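Local coordinates for leucine aminopeptidase 1 (Caenorhabditis elegans, PDB 2HC9), which is a zinc-dependent leucine aminopeptidase of the M17 family that releases N-terminal amino acids, preferably leucine, from peptides and probably works as a digestive enzyme, at residues 7-11 with 149-155; 357-361 with 476-480; 409-414 with 430-436. The protein carries 1 engineered substitution. All blocks are in the same frame, centred on the assembly; numbering follows the deposited sequence.

The three contacts run from the N-terminal domain across the catalytic domain. Contact 1 joins strands 3-8 and 145-151 in the six-stranded mixed sheet of the N-terminal domain, and closes along the chain before the others begin. Contact 2 packs helix 473-480 against strand 356-361 of the catalytic sheet, its centre about 28 Å from that of contact 1. Contact 3, between residues 409-414 and 430-436, is nested in the loop that contact 2 closes; their centres are about 23 Å apart. Contacts 1 and 3, about 48 Å apart between centres, lie on opposite sides of the chain's centre. Contact 1 lies away from the zinc site, whereas contacts 2 and 3 lie in the catalytic domain that holds it.

Contact 1 of 3, residues 7-11 with 149-155; sequences RNGIQ and DVVCDKL
R7 and D149 sit next to each other on neighbouring parallel strands and share a salt bridge at the border of the six-stranded sheet of the macro-like N-terminal domain, where strand 3-8 is outermost within the chain. The arginine side chain follows the aspartate from base to tip. Its CB already lies 3.5 Å from D149 OD1, and CG and CD run on past the same oxygen. A bend at chi3 (-62°) then turns the guanidinium side-on to the carboxylate: NE meets OD1 at 2.8 Å, close to the guanidinium plane, and NH2 reaches the syn lone pair of OD2 at 3.0 Å. NH1 turns to the carbonyl of A12, while CB of Q11 lies over one guanidinium face, 3.6 Å above the plane. Aspartate suits this position because OD2 has further donors to serve: the Q11 backbone N-H comes from above the carboxylate plane at 3.0 Å, and H110 NE2 bonds to it as well. With an asparagine here, R7 would probably be left without its countercharge, and one of the donors gathered on the carboxylate without an acceptor.

The strand pairing is carried by V150 N to R7 O and, beyond it, G9 N to V150 O. G9 has phi 105° and psi 150°, at which a side chain would jam against the carbonyl oxygen of N8, hence the glycine. I10 then packs CG1 on V151 CG2 and against helix 36-42. On the face of the sheet opposite R7 and D149, N8 turns its CG away from its own N, which lays the amide along L155. ND2 makes a weak bond to L155 O besides one to N157 OD1, and two waters approach N8 OD1, the nearer at 2.7 Å.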
ATOM      1  N   ARG A   7       8.202 -42.268 -31.623  1.00 19.79           N
ATOM      2  CA  ARG A   7       8.711 -43.286 -32.563  1.00 17.44           C
ATOM      3  C   ARG A   7       9.792 -42.742 -33.466  1.00 22.71           C
ATOM      4  O   ARG A   7       9.835 -41.552 -33.801  1.00 19.87           O
ATOM      5  CB  ARG A   7       7.572 -43.840 -33.432  1.00 15.64           C
ATOM      6  CG  ARG A   7       6.443 -44.493 -32.622  1.00 22.46           C
ATOM      7  CD  ARG A   7       5.351 -45.136 -33.486  1.00 21.45           C
ATOM      8  NE  ARG A   7       4.643 -44.187 -34.339  1.00 19.93           N
ATOM      9  CZ  ARG A   7       3.477 -44.457 -34.928  1.00 22.46           C
ATOM     10  NH1 ARG A   7       2.905 -45.647 -34.747  1.00 19.17           N
ATOM     11  NH2 ARG A   7       2.897 -43.568 -35.720  1.00 17.24           N
ATOM     12  N   ASN A   8      10.645 -43.661 -33.903  1.00 20.66           N
ATOM     13  CA  ASN A   8      11.752 -43.357 -34.782  1.00 23.46           C
ATOM     14  C   ASN A   8      11.256 -43.528 -36.215  1.00 25.52           C
ATOM     15  O   ASN A   8      11.262 -44.641 -36.728  1.00 28.50           O
ATOM     16  CB  ASN A   8      12.847 -44.378 -34.462  1.00 29.58           C
ATOM     17  CG  ASN A   8      14.109 -44.176 -35.264  1.00 34.67           C
ATOM     18  OD1 ASN A   8      14.324 -43.132 -35.902  1.00 29.70           O
ATOM     19  ND2 ASN A   8      14.980 -45.192 -35.222  1.00 32.51           N
ATOM     20  N   GLY A   9      10.781 -42.446 -36.838  1.00 21.84           N
ATOM     21  CA  GLY A   9      10.272 -42.486 -38.220  1.00 20.16           C
ATOM     22  C   GLY A   9       8.757 -42.416 -38.312  1.00 17.88           C
ATOM     23  O   GLY A   9       8.045 -42.871 -37.398  1.00 22.93           O
ATOM     24  N   ILE A  10       8.270 -41.844 -39.414  1.00 19.65           N
ATOM     25  CA  ILE A  10       6.827 -41.741 -39.677  1.00 21.80           C
ATOM     26  C   ILE A  10       6.223 -43.140 -39.832  1.00 28.05           C
ATOM     27  O   ILE A  10       6.714 -43.962 -40.619  1.00 26.13           O
ATOM     28  CB  ILE A  10       6.531 -40.913 -40.936  1.00 21.40           C
ATOM     29  CG1 ILE A  10       7.017 -39.469 -40.785  1.00 24.29           C
ATOM     30  CG2 ILE A  10       5.024 -40.957 -41.301  1.00 24.87           C
ATOM     31  CD1 ILE A  10       7.040 -38.715 -42.099  1.00 23.42           C
ATOM     32  N   GLN A  11       5.184 -43.422 -39.051  1.00 25.13           N
ATOM     33  CA  GLN A  11       4.469 -44.682 -39.158  1.00 25.60           C
ATOM     34  C   GLN A  11       2.987 -44.400 -39.113  1.00 27.24           C
ATOM     35  O   GLN A  11       2.591 -43.278 -38.809  1.00 25.74           O
ATOM     36  CB  GLN A  11       4.913 -45.592 -38.015  1.00 23.00           C
ATOM     37  CG  GLN A  11       6.399 -45.874 -38.117  1.00 30.95           C
ATOM     38  CD  GLN A  11       6.964 -46.423 -36.861  1.00 32.37           C
ATOM     39  OE1 GLN A  11       6.416 -47.371 -36.319  1.00 33.51           O
ATOM     40  NE2 GLN A  11       8.079 -45.834 -36.376  1.00 31.11           N
ATOM     41  N   ASP A 149       6.260 -38.809 -34.107  1.00 16.89           N
ATOM     42  CA  ASP A 149       7.129 -39.463 -35.088  1.00 16.17           C
ATOM     43  C   ASP A 149       8.274 -38.554 -35.496  1.00 20.66           C
ATOM     44  O   ASP A 149       8.093 -37.529 -36.166  1.00 20.88           O
ATOM     45  CB  ASP A 149       6.310 -39.902 -36.313  1.00 18.51           C
ATOM     46  CG  ASP A 149       5.364 -41.062 -35.994  1.00 19.84           C
ATOM     47  OD1 ASP A 149       5.381 -41.573 -34.841  1.00 21.59           O
ATOM     48  OD2 ASP A 149       4.610 -41.459 -36.898  1.00 20.77           O
ATOM     49  N   VAL A 150       9.466 -38.949 -35.078  1.00 19.65           N
ATOM     50  CA  VAL A 150      10.627 -38.128 -35.287  1.00 19.90           C
ATOM     51  C   VAL A 150      11.260 -38.583 -36.598  1.00 23.56           C
ATOM     52  O   VAL A 150      11.540 -39.775 -36.776  1.00 22.55           O
ATOM     53  CB  VAL A 150      11.644 -38.292 -34.151  1.00 19.80           C
ATOM     54  CG1 VAL A 150      12.851 -37.405 -34.408  1.00 23.16           C
ATOM     55  CG2 VAL A 150      11.007 -37.966 -32.786  1.00 20.25           C
ATOM     56  N   VAL A 151      11.477 -37.624 -37.492  1.00 19.16           N
ATOM     57  CA  VAL A 151      12.171 -37.864 -38.763  1.00 19.26           C
ATOM     58  C   VAL A 151      13.592 -37.331 -38.599  1.00 28.55           C
ATOM     59  O   VAL A 151      13.844 -36.113 -38.700  1.00 30.14           O
ATOM     60  CB  VAL A 151      11.476 -37.130 -39.920  1.00 21.83           C
ATOM     61  CG1 VAL A 151      12.204 -37.409 -41.242  1.00 23.56           C
ATOM     62  CG2 VAL A 151      10.004 -37.556 -40.017  1.00 25.93           C
ATOM     63  N   CYS A 152      14.502 -38.246 -38.294  1.00 22.70           N
ATOM     64  CA  CYS A 152      15.892 -37.908 -38.011  1.00 30.32           C
ATOM     65  C   CYS A 152      16.727 -39.162 -38.240  1.00 35.95           C
ATOM     66  O   CYS A 152      16.504 -40.177 -37.579  1.00 34.57           O
ATOM     67  CB  CYS A 152      16.051 -37.419 -36.559  1.00 32.84           C
ATOM     68  SG  CYS A 152      17.777 -37.093 -36.043  1.00 33.99           S
ATOM     69  N   ASP A 153      17.697 -39.060 -39.155  1.00 36.89           N
ATOM     70  CA  ASP A 153      18.578 -40.170 -39.565  1.00 37.88           C
ATOM     71  C   ASP A 153      19.238 -40.904 -38.400  1.00 33.17           C
ATOM     72  O   ASP A 153      19.273 -42.132 -38.360  1.00 34.74           O
ATOM     73  CB  ASP A 153      19.704 -39.643 -40.467  1.00 43.06           C
ATOM     74  CG  ASP A 153      19.224 -39.243 -41.845  1.00 57.09           C
ATOM     75  OD1 ASP A 153      18.302 -39.896 -42.380  1.00 61.30           O
ATOM     76  OD2 ASP A 153      19.790 -38.273 -42.403  1.00 63.92           O
ATOM     77  N   LYS A 154      19.800 -40.135 -37.477  1.00 32.50           N
ATOM     78  CA  LYS A 154      20.688 -40.677 -36.473  1.00 28.51           C
ATOM     79  C   LYS A 154      19.932 -41.337 -35.307  1.00 27.75           C
ATOM     80  O   LYS A 154      20.517 -42.094 -34.537  1.00 29.25           O
ATOM     81  CB  LYS A 154      21.614 -39.576 -35.957  1.00 29.12           C
ATOM     82  CG  LYS A 154      22.735 -39.216 -36.900  1.00 37.85           C
ATOM     83  CD  LYS A 154      23.611 -38.132 -36.310  1.00 46.43           C
ATOM     84  CE  LYS A 154      24.704 -37.726 -37.291  1.00 53.12           C
ATOM     85  NZ  LYS A 154      25.636 -36.703 -36.715  1.00 58.40           N
ATOM     86  N   LEU A 155      18.643 -41.045 -35.163  1.00 25.49           N
ATOM     87  CA  LEU A 155      17.889 -41.575 -34.025  1.00 23.78           C
ATOM     88  C   LEU A 155      17.825 -43.109 -34.018  1.00 27.10           C
ATOM     89  O   LEU A 155      17.593 -43.741 -35.051  1.00 28.72           O
ATOM     90  CB  LEU A 155      16.490 -40.961 -33.990  1.00 22.47           C
ATOM     91  CG  LEU A 155      15.743 -40.949 -32.657  1.00 29.54           C
ATOM     92  CD1 LEU A 155      16.293 -39.852 -31.715  1.00 24.82           C
ATOM     93  CD2 LEU A 155      14.270 -40.734 -32.937  1.00 31.83           C
TER
HETATM   94  O   HOH W   1      13.654 -41.099 -37.544  1.00 33.43           O
HETATM   95  O   HOH W   2      16.527 -43.046 -37.650  1.00 36.65           O

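Contact 2 of 3, residues 357-361 with 476-480; sequences IFDMA and FSTLL
The ring of F476 meets two partners with its edge: the flat face of F358 and the sulfur of M360. Against F358 it forms a T-shaped (edge-to-face) pair, with planes at 77° and centroids 5.2 Å apart. The touching atom is F476 CE1, 3.7 Å above the F358 ring and offset toward its rim, above CG and CD1. M360 SD lies beside CE2 further along the F476 edge, 4.1 Å from that carbon, a Met-aromatic contact with the sulfur nearly in the ring plane. The methionine reaches it on a chain extended through chi1 (-175°) and chi2, CG pointing away from the backbone N.

Strand 356-361 lies between strands 246-254 and 452-457 in the mixed sheet of the alpha/beta catalytic domain. F358 and M360 face helices 473-480 and 277-290, where M282 touches both and F476, while I357, D359 and A361 face helix 337-350, so helices pack on both faces. The axes of the two short segments run nearly antiparallel, 13.3 Å apart at closest approach, so long or broad side chains are needed to bridge them. Every touching residue is buried and apolar, and no hydrogen bond crosses. About one helical turn beyond F476, L479 comes from the opposite direction to F358 and sets CD2 obliquely against its ring, 3.7 Å from CZ. L480 CD2 adds a looser touch at F358 CE2, 4.4 Å away.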
ATOM      1  N   ILE A 357      26.238 -32.624  -5.344  1.00 14.53           N
ATOM      2  CA  ILE A 357      24.923 -32.375  -4.716  1.00 16.27           C
ATOM      3  C   ILE A 357      24.211 -31.254  -5.472  1.00 19.38           C
ATOM      4  O   ILE A 357      24.689 -30.114  -5.529  1.00 17.69           O
ATOM      5  CB  ILE A 357      25.047 -32.001  -3.214  1.00 19.09           C
ATOM      6  CG1 ILE A 357      25.790 -33.113  -2.438  1.00 18.73           C
ATOM      7  CG2 ILE A 357      23.644 -31.676  -2.608  1.00 15.44           C
ATOM      8  CD1 ILE A 357      26.190 -32.713  -1.010  1.00 18.81           C
ATOM      9  N   PHE A 358      23.090 -31.609  -6.095  1.00 15.87           N
ATOM     10  CA  PHE A 358      22.217 -30.645  -6.769  1.00 14.74           C
ATOM     11  C   PHE A 358      21.018 -30.435  -5.888  1.00 18.94           C
ATOM     12  O   PHE A 358      20.458 -31.393  -5.357  1.00 17.95           O
ATOM     13  CB  PHE A 358      21.729 -31.194  -8.127  1.00 15.88           C
ATOM     14  CG  PHE A 358      22.826 -31.427  -9.120  1.00 15.34           C
ATOM     15  CD1 PHE A 358      23.276 -30.383  -9.930  1.00 14.78           C
ATOM     16  CD2 PHE A 358      23.361 -32.703  -9.295  1.00 16.77           C
ATOM     17  CE1 PHE A 358      24.274 -30.592 -10.887  1.00 18.25           C
ATOM     18  CE2 PHE A 358      24.371 -32.938 -10.248  1.00 16.74           C
ATOM     19  CZ  PHE A 358      24.837 -31.867 -11.040  1.00 17.22           C
ATOM     20  N   ASP A 359      20.588 -29.188  -5.748  1.00 16.09           N
ATOM     21  CA  ASP A 359      19.281 -28.950  -5.153  1.00 12.81           C
ATOM     22  C   ASP A 359      18.492 -28.078  -6.115  1.00 15.51           C
ATOM     23  O   ASP A 359      19.057 -27.194  -6.758  1.00 15.35           O
ATOM     24  CB  ASP A 359      19.393 -28.367  -3.717  1.00 15.34           C
ATOM     25  CG  ASP A 359      19.742 -26.887  -3.700  1.00 21.13           C
ATOM     26  OD1 ASP A 359      20.927 -26.548  -3.472  1.00 15.74           O
ATOM     27  OD2 ASP A 359      18.825 -26.055  -3.904  1.00 16.39           O
ATOM     28  N   MET A 360      17.207 -28.371  -6.275  1.00 15.76           N
ATOM     29  CA  MET A 360      16.395 -27.622  -7.220  1.00 13.02           C
ATOM     30  C   MET A 360      15.104 -27.262  -6.516  1.00 16.11           C
ATOM     31  O   MET A 360      14.511 -28.096  -5.820  1.00 13.28           O
ATOM     32  CB  MET A 360      16.094 -28.474  -8.451  1.00 13.92           C
ATOM     33  CG  MET A 360      15.340 -27.709  -9.544  1.00 15.11           C
ATOM     34  SD  MET A 360      15.192 -28.545 -11.150  1.00 15.87           S
ATOM     35  CE  MET A 360      14.024 -29.901 -10.809  1.00 15.68           C
ATOM     36  N   ALA A 361      14.659 -26.026  -6.701  1.00 17.16           N
ATOM     37  CA  ALA A 361      13.577 -25.484  -5.876  1.00 16.81           C
ATOM     38  C   ALA A 361      12.889 -24.351  -6.602  1.00 14.45           C
ATOM     39  O   ALA A 361      13.536 -23.552  -7.266  1.00 17.65           O
ATOM     40  CB  ALA A 361      14.118 -24.960  -4.563  1.00 15.03           C
ATOM     41  N   PHE A 476      18.224 -32.637 -16.502  1.00 15.71           N
ATOM     42  CA  PHE A 476      19.101 -33.628 -15.888  1.00 16.25           C
ATOM     43  C   PHE A 476      19.375 -34.842 -16.755  1.00 17.56           C
ATOM     44  O   PHE A 476      20.396 -35.487 -16.609  1.00 16.45           O
ATOM     45  CB  PHE A 476      18.642 -34.018 -14.488  1.00 15.72           C
ATOM     46  CG  PHE A 476      18.945 -32.959 -13.474  1.00 16.67           C
ATOM     47  CD1 PHE A 476      20.233 -32.829 -12.970  1.00 18.38           C
ATOM     48  CD2 PHE A 476      17.973 -32.033 -13.103  1.00 18.01           C
ATOM     49  CE1 PHE A 476      20.553 -31.798 -12.064  1.00 20.91           C
ATOM     50  CE2 PHE A 476      18.270 -31.014 -12.183  1.00 22.49           C
ATOM     51  CZ  PHE A 476      19.568 -30.894 -11.671  1.00 19.69           C
ATOM     52  N   SER A 477      18.464 -35.134 -17.670  1.00 18.02           N
ATOM     53  CA  SER A 477      18.729 -36.176 -18.664  1.00 21.31           C
ATOM     54  C   SER A 477      19.907 -35.800 -19.537  1.00 20.98           C
ATOM     55  O   SER A 477      20.757 -36.636 -19.804  1.00 19.70           O
ATOM     56  CB  SER A 477      17.495 -36.406 -19.536  1.00 20.18           C
ATOM     57  OG  SER A 477      16.535 -37.056 -18.738  1.00 23.99           O
ATOM     58  N   THR A 478      19.963 -34.539 -19.969  1.00 20.50           N
ATOM     59  CA  THR A 478      21.088 -34.083 -20.808  0.50 19.05           C
ATOM     60  C   THR A 478      22.333 -33.895 -19.973  1.00 20.20           C
ATOM     61  O   THR A 478      23.422 -34.235 -20.420  1.00 22.07           O
ATOM     62  CB  THR A 478      20.843 -32.791 -21.679  0.50 19.83           C
ATOM     63  OG1 THR A 478      20.493 -31.666 -20.858  0.50 13.76           O
ATOM     64  CG2 THR A 478      19.773 -33.023 -22.760  0.50 16.54           C
ATOM     65  N   LEU A 479      22.190 -33.376 -18.759  1.00 15.60           N
ATOM     66  CA  LEU A 479      23.370 -33.159 -17.899  1.00 18.60           C
ATOM     67  C   LEU A 479      24.064 -34.470 -17.479  1.00 20.68           C
ATOM     68  O   LEU A 479      25.311 -34.579 -17.523  1.00 20.10           O
ATOM     69  CB  LEU A 479      22.989 -32.344 -16.648  1.00 16.87           C
ATOM     70  CG  LEU A 479      24.147 -32.022 -15.678  1.00 17.36           C
ATOM     71  CD1 LEU A 479      25.146 -31.101 -16.377  1.00 18.40           C
ATOM     72  CD2 LEU A 479      23.580 -31.340 -14.435  1.00 16.97           C
ATOM     73  N   LEU A 480      23.259 -35.451 -17.078  1.00 15.76           N
ATOM     74  CA  LEU A 480      23.779 -36.690 -16.499  1.00 17.96           C
ATOM     75  C   LEU A 480      23.596 -37.899 -17.428  1.00 21.65           C
ATOM     76  O   LEU A 480      23.919 -39.031 -17.059  1.00 17.33           O
ATOM     77  CB  LEU A 480      23.126 -36.973 -15.148  1.00 17.84           C
ATOM     78  CG  LEU A 480      23.201 -35.848 -14.093  1.00 15.94           C
ATOM     79  CD1 LEU A 480      22.420 -36.245 -12.844  1.00 17.05           C
ATOM     80  CD2 LEU A 480      24.692 -35.625 -13.726  1.00 16.97           C
TER

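Contact 3 of 3, residues 409-414 with 430-436; sequences LFFGDL and DGPPSAV
D413 receives two consecutive backbone N-H groups in hydrogen bonds: D430 N meets OD1 at 3.0 Å, from the syn side but 27° out of the carboxylate plane, and G431 N meets the syn lone pair of OD2 at 2.8 Å. The short side chain of aspartate, with CG beside its own backbone N (chi1 -68°), sets both oxygens before the two N-H groups. D430 OD2 lies 4.5 Å from D413 OD1, a closeness of like charges that the two N-H groups probably ease; D430 OD2 also shares a water with L409 O.

CH-pi contacts come next. G431 CA lies over the F410 ring, 3.5 Å from its centroid, and P432 CD covers the same face at 4.1 Å. Glycine is called for here, since a CB would clash with the ring.

Apolar packing finishes the join: L414 CD2 touches V436 CG1 at 3.7 Å, and F410 CB lies 4.3 Å from V436 CG2.

P433 suits the first turn of helix 433-442, where no N-H is required. W369 of a second subunit packs on P432 and P433, and S434 bonds to T364: a proline N-cap and first turn open the helix beside both that subunit and the bicarbonate pocket.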
ATOM      1  N   LEU A 409      31.232 -12.225   0.031  1.00 15.57           N
ATOM      2  CA  LEU A 409      30.605 -10.902  -0.148  1.00 16.46           C
ATOM      3  C   LEU A 409      29.176 -10.847   0.388  1.00 20.04           C
ATOM      4  O   LEU A 409      28.748  -9.800   0.858  1.00 18.06           O
ATOM      5  CB  LEU A 409      30.586 -10.500  -1.625  1.00 17.50           C
ATOM      6  CG  LEU A 409      31.951 -10.232  -2.278  1.00 16.88           C
ATOM      7  CD1 LEU A 409      31.682  -9.826  -3.751  1.00 14.29           C
ATOM      8  CD2 LEU A 409      32.713  -9.120  -1.515  1.00 16.69           C
ATOM      9  N   PHE A 410      28.442 -11.956   0.294  1.00 18.79           N
ATOM     10  CA  PHE A 410      26.984 -11.905   0.462  1.00 17.08           C
ATOM     11  C   PHE A 410      26.440 -12.602   1.709  1.00 18.80           C
ATOM     12  O   PHE A 410      25.330 -12.317   2.132  1.00 19.55           O
ATOM     13  CB  PHE A 410      26.266 -12.472  -0.777  1.00 17.79           C
ATOM     14  CG  PHE A 410      26.638 -11.806  -2.085  1.00 17.54           C
ATOM     15  CD1 PHE A 410      26.956 -10.441  -2.148  1.00 16.76           C
ATOM     16  CD2 PHE A 410      26.589 -12.547  -3.271  1.00 15.66           C
ATOM     17  CE1 PHE A 410      27.271  -9.823  -3.365  1.00 17.94           C
ATOM     18  CE2 PHE A 410      26.891 -11.948  -4.524  1.00 20.17           C
ATOM     19  CZ  PHE A 410      27.229 -10.572  -4.572  1.00 18.91           C
ATOM     20  N   PHE A 411      27.193 -13.524   2.299  1.00 18.58           N
ATOM     21  CA  PHE A 411      26.642 -14.301   3.430  1.00 18.79           C
ATOM     22  C   PHE A 411      26.382 -13.423   4.659  1.00 17.66           C
ATOM     23  O   PHE A 411      25.497 -13.709   5.498  1.00 16.13           O
ATOM     24  CB  PHE A 411      27.514 -15.531   3.744  1.00 20.06           C
ATOM     25  CG  PHE A 411      26.992 -16.374   4.894  1.00 20.78           C
ATOM     26  CD1 PHE A 411      25.769 -17.036   4.784  1.00 20.34           C
ATOM     27  CD2 PHE A 411      27.704 -16.474   6.080  1.00 22.68           C
ATOM     28  CE1 PHE A 411      25.271 -17.794   5.848  1.00 17.51           C
ATOM     29  CE2 PHE A 411      27.224 -17.247   7.144  1.00 21.85           C
ATOM     30  CZ  PHE A 411      26.008 -17.904   7.025  1.00 19.39           C
ATOM     31  N   GLY A 412      27.114 -12.318   4.737  1.00 17.80           N
ATOM     32  CA  GLY A 412      26.864 -11.319   5.773  1.00 18.33           C
ATOM     33  C   GLY A 412      25.454 -10.728   5.742  1.00 18.00           C
ATOM     34  O   GLY A 412      24.975 -10.207   6.756  1.00 18.54           O
ATOM     35  N   ASP A 413      24.777 -10.814   4.596  1.00 15.17           N
ATOM     36  CA  ASP A 413      23.342 -10.478   4.531  1.00 18.32           C
ATOM     37  C   ASP A 413      22.491 -11.297   5.538  1.00 16.11           C
ATOM     38  O   ASP A 413      21.403 -10.854   5.937  1.00 17.16           O
ATOM     39  CB  ASP A 413      22.802 -10.683   3.110  1.00 15.38           C
ATOM     40  CG  ASP A 413      23.375  -9.684   2.105  1.00 21.93           C
ATOM     41  OD1 ASP A 413      23.932  -8.619   2.518  1.00 18.86           O
ATOM     42  OD2 ASP A 413      23.243  -9.962   0.890  1.00 21.78           O
ATOM     43  N   LEU A 414      22.983 -12.465   5.947  1.00 15.85           N
ATOM     44  CA  LEU A 414      22.232 -13.339   6.854  1.00 17.04           C
ATOM     45  C   LEU A 414      22.792 -13.327   8.263  1.00 16.11           C
ATOM     46  O   LEU A 414      22.528 -14.229   9.040  1.00 13.88           O
ATOM     47  CB  LEU A 414      22.215 -14.781   6.308  1.00 15.61           C
ATOM     48  CG  LEU A 414      21.561 -14.885   4.933  1.00 17.36           C
ATOM     49  CD1 LEU A 414      21.688 -16.311   4.379  1.00 20.25           C
ATOM     50  CD2 LEU A 414      20.096 -14.467   5.029  1.00 18.85           C
ATOM     51  N   ASP A 430      23.369  -6.876   0.201  1.00 15.32           N
ATOM     52  CA  ASP A 430      24.398  -6.709  -0.830  1.00 15.15           C
ATOM     53  C   ASP A 430      24.263  -7.720  -1.963  1.00 19.03           C
ATOM     54  O   ASP A 430      24.623  -7.418  -3.074  1.00 18.17           O
ATOM     55  CB  ASP A 430      25.782  -6.832  -0.228  1.00 17.74           C
ATOM     56  CG  ASP A 430      26.215  -5.567   0.507  1.00 24.44           C
ATOM     57  OD1 ASP A 430      25.617  -4.497   0.288  1.00 21.82           O
ATOM     58  OD2 ASP A 430      27.167  -5.661   1.300  1.00 23.94           O
ATOM     59  N   GLY A 431      23.798  -8.932  -1.663  1.00 19.65           N
ATOM     60  CA  GLY A 431      23.664  -9.960  -2.711  1.00 14.38           C
ATOM     61  C   GLY A 431      22.363  -9.880  -3.489  1.00 16.40           C
ATOM     62  O   GLY A 431      21.365  -9.327  -3.000  1.00 17.67           O
ATOM     63  N   PRO A 432      22.333 -10.489  -4.680  1.00 17.63           N
ATOM     64  CA  PRO A 432      21.010 -10.727  -5.310  1.00 18.22           C
ATOM     65  C   PRO A 432      20.198 -11.599  -4.320  1.00 15.87           C
ATOM     66  O   PRO A 432      20.748 -12.560  -3.791  1.00 15.63           O
ATOM     67  CB  PRO A 432      21.354 -11.563  -6.564  1.00 19.87           C
ATOM     68  CG  PRO A 432      22.851 -11.502  -6.732  1.00 20.53           C
ATOM     69  CD  PRO A 432      23.466 -11.072  -5.436  1.00 17.09           C
ATOM     70  N   PRO A 433      18.943 -11.228  -3.994  1.00 17.56           N
ATOM     71  CA  PRO A 433      18.176 -12.037  -3.030  1.00 16.90           C
ATOM     72  C   PRO A 433      18.109 -13.534  -3.330  1.00 16.11           C
ATOM     73  O   PRO A 433      18.165 -14.348  -2.379  1.00 17.63           O
ATOM     74  CB  PRO A 433      16.775 -11.393  -3.065  1.00 19.10           C
ATOM     75  CG  PRO A 433      17.088  -9.931  -3.376  1.00 22.19           C
ATOM     76  CD  PRO A 433      18.208 -10.008  -4.387  1.00 20.14           C
ATOM     77  N   SER A 434      18.035 -13.907  -4.617  1.00 16.86           N
ATOM     78  CA  SER A 434      18.033 -15.338  -4.991  1.00 16.78           C
ATOM     79  C   SER A 434      19.339 -16.051  -4.645  1.00 17.48           C
ATOM     80  O   SER A 434      19.337 -17.246  -4.324  1.00 16.52           O
ATOM     81  CB  SER A 434      17.706 -15.533  -6.470  1.00 14.44           C
ATOM     82  OG  SER A 434      16.463 -14.907  -6.758  1.00 17.61           O
ATOM     83  N   ALA A 435      20.448 -15.316  -4.697  1.00 15.79           N
ATOM     84  CA  ALA A 435      21.756 -15.867  -4.358  1.00 14.82           C
ATOM     85  C   ALA A 435      21.855 -16.036  -2.848  1.00 17.88           C
ATOM     86  O   ALA A 435      22.320 -17.067  -2.353  1.00 15.54           O
ATOM     87  CB  ALA A 435      22.864 -14.911  -4.858  1.00 16.23           C
ATOM     88  N   VAL A 436      21.386 -15.027  -2.115  1.00 14.68           N
ATOM     89  CA  VAL A 436      21.406 -15.073  -0.658  1.00 15.77           C
ATOM     90  C   VAL A 436      20.563 -16.257  -0.153  1.00 16.30           C
ATOM     91  O   VAL A 436      20.975 -16.990   0.758  1.00 16.48           O
ATOM     92  CB  VAL A 436      20.932 -13.706  -0.052  1.00 16.13           C
ATOM     93  CG1 VAL A 436      20.759 -13.815   1.467  1.00 15.56           C
ATOM     94  CG2 VAL A 436      21.968 -12.634  -0.386  1.00 20.22           C
TER
HETATM   95  O   HOH W   3      29.477  -7.148   0.978  1.00 27.21           O